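PDB 6WQY: cellulase from Bacteroides salanitronis, which probably hydrolyses internal beta-1,4-glucosidic bonds of cellulose, as a broad-specificity family 5 endoglucanase whose TIM-barrel catalytic domain is the part modelled here. Local coordinates for residues 136-139 with 140-143; 189-192 with 193-197. One frame throughout, in Å; residues are numbered along the deposited sequence.

Contact 1: residues 136-139 with 140-143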
loop_
_atom_site.group_PDB
_atom_site.type_symbol
_atom_site.label_atom_id
_atom_site.label_comp_id
_atom_site.label_asym_id
_atom_site.label_seq_id
_atom_site.Cartn_x
_atom_site.Cartn_y
_atom_site.Cartn_z
ATOM N N ALA A 136 -23.586 -2.011 -2.520
ATOM C CA ALA A 136 -24.221 -0.708 -2.596
ATOM C C ALA A 136 -25.666 -0.784 -3.066
ATOM O O ALA A 136 -26.387 0.210 -2.941
ATOM C CB ALA A 136 -23.421 0.205 -3.537
ATOM N N THR A 137 -26.115 -1.915 -3.626
ATOM C CA THR A 137 -27.496 -2.066 -4.044
ATOM C C THR A 137 -28.277 -3.072 -3.210
ATOM O O THR A 137 -29.495 -3.090 -3.298
ATOM C CB THR A 137 -27.603 -2.450 -5.529
ATOM O OG1 THR A 137 -26.961 -3.705 -5.754
ATOM C CG2 THR A 137 -26.992 -1.396 -6.435
ATOM N N ASP A 138 -27.636 -3.901 -2.413
ATOM C CA ASP A 138 -28.306 -4.996 -1.714
ATOM C C ASP A 138 -27.805 -5.024 -0.280
ATOM O O ASP A 138 -26.663 -5.400 -0.020
ATOM C CB ASP A 138 -28.028 -6.323 -2.425
ATOM C CG ASP A 138 -28.813 -7.479 -1.847
ATOM O OD1 ASP A 138 -29.276 -7.380 -0.699
ATOM O OD2 ASP A 138 -28.977 -8.492 -2.561
ATOM N N GLU A 139 -28.674 -4.657 0.655
ATOM C CA GLU A 139 -28.296 -4.610 2.063
ATOM C C GLU A 139 -27.850 -5.971 2.587
ATOM O O GLU A 139 -27.028 -6.034 3.507
ATOM C CB GLU A 139 -29.465 -4.091 2.901
ATOM C CG GLU A 139 -30.690 -4.980 2.874
ATOM C CD GLU A 139 -31.889 -4.319 3.527
ATOM O OE1 GLU A 139 -31.737 -3.207 4.080
ATOM O OE2 GLU A 139 -32.971 -4.916 3.493
ATOM N N THR A 140 -28.391 -7.064 2.038
ATOM C CA THR A 140 -27.964 -8.391 2.475
ATOM C C THR A 140 -26.511 -8.646 2.100
ATOM O O THR A 140 -25.743 -9.213 2.895
ATOM C CB THR A 140 -28.885 -9.444 1.857
ATOM O OG1 THR A 140 -30.240 -9.143 2.207
ATOM C CG2 THR A 140 -28.547 -10.835 2.377
ATOM N N VAL A 141 -26.106 -8.232 0.901
ATOM C CA VAL A 141 -24.710 -8.352 0.511
ATOM C C VAL A 141 -23.843 -7.452 1.382
ATOM O O VAL A 141 -22.783 -7.872 1.856
ATOM C CB VAL A 141 -24.532 -8.054 -0.990
ATOM C CG1 VAL A 141 -23.056 -8.059 -1.372
ATOM C CG2 VAL A 141 -25.288 -9.075 -1.821
ATOM N N ASN A 142 -24.258 -6.196 1.591
ATOM C CA ASN A 142 -23.459 -5.306 2.428
ATOM C C ASN A 142 -23.252 -5.909 3.814
ATOM O O ASN A 142 -22.133 -5.901 4.346
ATOM C CB ASN A 142 -24.128 -3.936 2.499
ATOM C CG ASN A 142 -23.199 -2.839 3.002
ATOM O OD1 ASN A 142 -21.980 -2.936 2.894
ATOM N ND2 ASN A 142 -23.780 -1.767 3.513
ATOM N N SER A 143 -24.300 -6.484 4.393
ATOM C CA SER A 143 -24.166 -7.096 5.709
ATOM C C SER A 143 -23.197 -8.270 5.683
ATOM O O SER A 143 -22.398 -8.437 6.616
ATOM C CB SER A 143 -25.537 -7.546 6.212
ATOM O OG SER A 143 -26.337 -6.423 6.527
#

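Contact 2: residues 189-192 with 193-197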
loop_
_atom_site.group_PDB
_atom_site.type_symbol
_atom_site.label_atom_id
_atom_site.label_comp_id
_atom_site.label_asym_id
_atom_site.label_seq_id
_atom_site.Cartn_x
_atom_site.Cartn_y
_atom_site.Cartn_z
ATOM N N GLY A 189 -25.126 8.823 -6.838
ATOM C CA GLY A 189 -25.456 9.703 -5.743
ATOM C C GLY A 189 -24.556 9.589 -4.540
ATOM O O GLY A 189 -24.804 10.260 -3.529
ATOM N N GLY A 190 -23.519 8.767 -4.612
ATOM C CA GLY A 190 -22.557 8.641 -3.538
ATOM C C GLY A 190 -22.647 7.359 -2.752
ATOM O O GLY A 190 -21.896 7.205 -1.783
ATOM N N ARG A 191 -23.508 6.412 -3.131
ATOM C CA ARG A 191 -23.710 5.235 -2.290
ATOM C C ARG A 191 -22.446 4.389 -2.186
ATOM O O ARG A 191 -22.074 3.961 -1.088
ATOM C CB ARG A 191 -24.879 4.398 -2.794
ATOM C CG ARG A 191 -25.186 3.206 -1.916
ATOM C CD ARG A 191 -25.486 3.585 -0.471
ATOM N NE ARG A 191 -25.741 2.405 0.344
ATOM C CZ ARG A 191 -25.447 2.309 1.629
ATOM N NH1 ARG A 191 -24.886 3.326 2.285
ATOM N NH2 ARG A 191 -25.693 1.172 2.276
ATOM N N GLN A 192 -21.800 4.084 -3.309
ATOM C CA GLN A 192 -20.591 3.281 -3.216
ATOM C C GLN A 192 -19.550 3.960 -2.327
ATOM O O GLN A 192 -18.881 3.282 -1.531
ATOM C CB GLN A 192 -20.004 2.996 -4.589
ATOM C CG GLN A 192 -20.775 1.972 -5.389
ATOM C CD GLN A 192 -20.094 1.681 -6.712
ATOM O OE1 GLN A 192 -18.891 1.956 -6.861
ATOM N NE2 GLN A 192 -20.804 1.147 -7.668
ATOM N N TYR A 193 -19.364 5.285 -2.447
ATOM C CA TYR A 193 -18.393 5.942 -1.576
ATOM C C TYR A 193 -18.776 5.773 -0.111
ATOM O O TYR A 193 -17.908 5.560 0.758
ATOM C CB TYR A 193 -18.275 7.433 -1.897
ATOM C CG TYR A 193 -17.835 7.741 -3.308
ATOM C CD1 TYR A 193 -16.825 7.036 -3.923
ATOM C CD2 TYR A 193 -18.458 8.743 -4.037
ATOM C CE1 TYR A 193 -16.445 7.314 -5.224
ATOM C CE2 TYR A 193 -18.093 9.037 -5.334
ATOM C CZ TYR A 193 -17.075 8.316 -5.929
ATOM O OH TYR A 193 -16.678 8.546 -7.225
ATOM N N ALA A 194 -20.071 5.874 0.183
ATOM C CA ALA A 194 -20.538 5.737 1.552
ATOM C C ALA A 194 -20.316 4.322 2.065
ATOM O O ALA A 194 -19.925 4.130 3.219
ATOM C CB ALA A 194 -22.017 6.111 1.652
ATOM N N VAL A 195 -20.567 3.319 1.225
ATOM C CA VAL A 195 -20.349 1.936 1.639
ATOM C C VAL A 195 -18.887 1.689 1.979
ATOM O O VAL A 195 -18.581 1.059 2.999
ATOM C CB VAL A 195 -20.867 0.969 0.560
ATOM C CG1 VAL A 195 -20.422 -0.451 0.859
ATOM C CG2 VAL A 195 -22.380 1.049 0.466
ATOM N N LEU A 196 -17.961 2.179 1.151
ATOM C CA LEU A 196 -16.548 1.995 1.468
ATOM C C LEU A 196 -16.206 2.660 2.799
ATOM O O LEU A 196 -15.468 2.098 3.624
ATOM C CB LEU A 196 -15.678 2.533 0.335
ATOM C CG LEU A 196 -14.180 2.425 0.580
ATOM C CD1 LEU A 196 -13.709 1.013 0.895
ATOM C CD2 LEU A 196 -13.415 2.952 -0.639
ATOM N N ASN A 197 -16.740 3.850 3.039
ATOM C CA ASN A 197 -16.505 4.491 4.326
ATOM C C ASN A 197 -17.064 3.659 5.477
ATOM O O ASN A 197 -16.441 3.576 6.549
ATOM C CB ASN A 197 -17.072 5.909 4.330
ATOM C CG ASN A 197 -16.230 6.881 3.509
ATOM O OD1 ASN A 197 -14.999 6.838 3.544
ATOM N ND2 ASN A 197 -16.884 7.770 2.780
#

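Contact 1: residues 136-139 with 140-143
The carboxylate of D138 meets the backbone N-H of T140 through OD1, with OD1 to N at 2.9 Å; the nitrogen comes in on the anti side of that oxygen, 34° out of the carboxylate plane. V141 CG2 lies over one face of the group, 3.8 Å from D138 OD2, with T140 N displaced to the same side. This is an N-cap: D138 stands right before helix 139-159, one of the helices on the outside of the TIM barrel, and takes up an N-H that has no carbonyl one turn earlier to bind. The bond is bent, 137° at the hydrogen. CG lies anti to the backbone N of D138 (chi1 -174°), which brings the carboxylate forward alongside the T140 side chain, the two pointing the same way, with OD1 3.3 Å from T140 CB. A negative group at this end of a helix would probably be favoured by the helix dipole. With an alanine in place of D138, the T140 N-H would probably be left without its capping acceptor, and the V141 methyl would keep only the contact with CB. The site is at the surface, and the T140 side chain lies about 4 Å from a bound magnesium ion. N142, by contrast, is buried: its amide turns to helix 191-209, where OD1 takes a hydrogen bond from W199 and ND2 gives one to E198. In the backbone, N142 N bonds to D138 O at 3.0 Å. One residue on, S143 N reaches E139 O at 2.9 Å, and S143 CB sits 3.4 Å from that same oxygen.

Contact 2: residues 189-192 with 193-197
Y193 packs back on G190, the N-cap residue of helix 191-209: its CB is 3.6 Å from G190 O, and ring atom CD2 is 4.1 Å from G190 CA. With phi at 107°, G190 has a backbone shape in which a CB would press on the preceding carbonyl oxygen. Next, A194 N closes the first helical turn on G190 O at 3.0 Å. V195 does two jobs. Its N bonds to R191 O at 2.8 Å, and its CG2 methyl sits over the centre of one face of the R191 guanidinium, 3.5 Å above the plane. The arginine gets there through a bend at chi2 (57°), which folds its chain along the helix; NH1 then makes a salt bridge with E198. L196 N donates to Q192 O at 3.0 Å, and N197 N continues the pattern with Y193 O at 3.1 Å. The buried Q192 amide bonds through OE1 to Y224 OH and through NE2 to D177. This first part of the helix, which follows strand 167-170 and leads to strand 219-222 in the barrel, is flanked by helix 132-135 and helix 139-159 along R191, Q192 and V195, and by helix 228-234, which Y193 touches.

Contact 1 comes first along the chain and contact 2 follows in series, their centres about 12 Å apart on the same side of the chain's centre. Each is the start of an outer helix, helix 139-159 after strand 114-118 and helix 191-209 after strand 167-170, so the two helices follow neighbouring strands of the parallel barrel. They also touch directly: A136 CB packs on Q192 CG at 3.7 Å, and N142 OD1 lies 3.6 Å from V195 CG1. Helix 132-135, just ahead of contact 1, packs against both. The two helix starts therefore make one continuous patch of the shell, away from the magnesium-binding residue E95, although a magnesium ion is modelled beside T140.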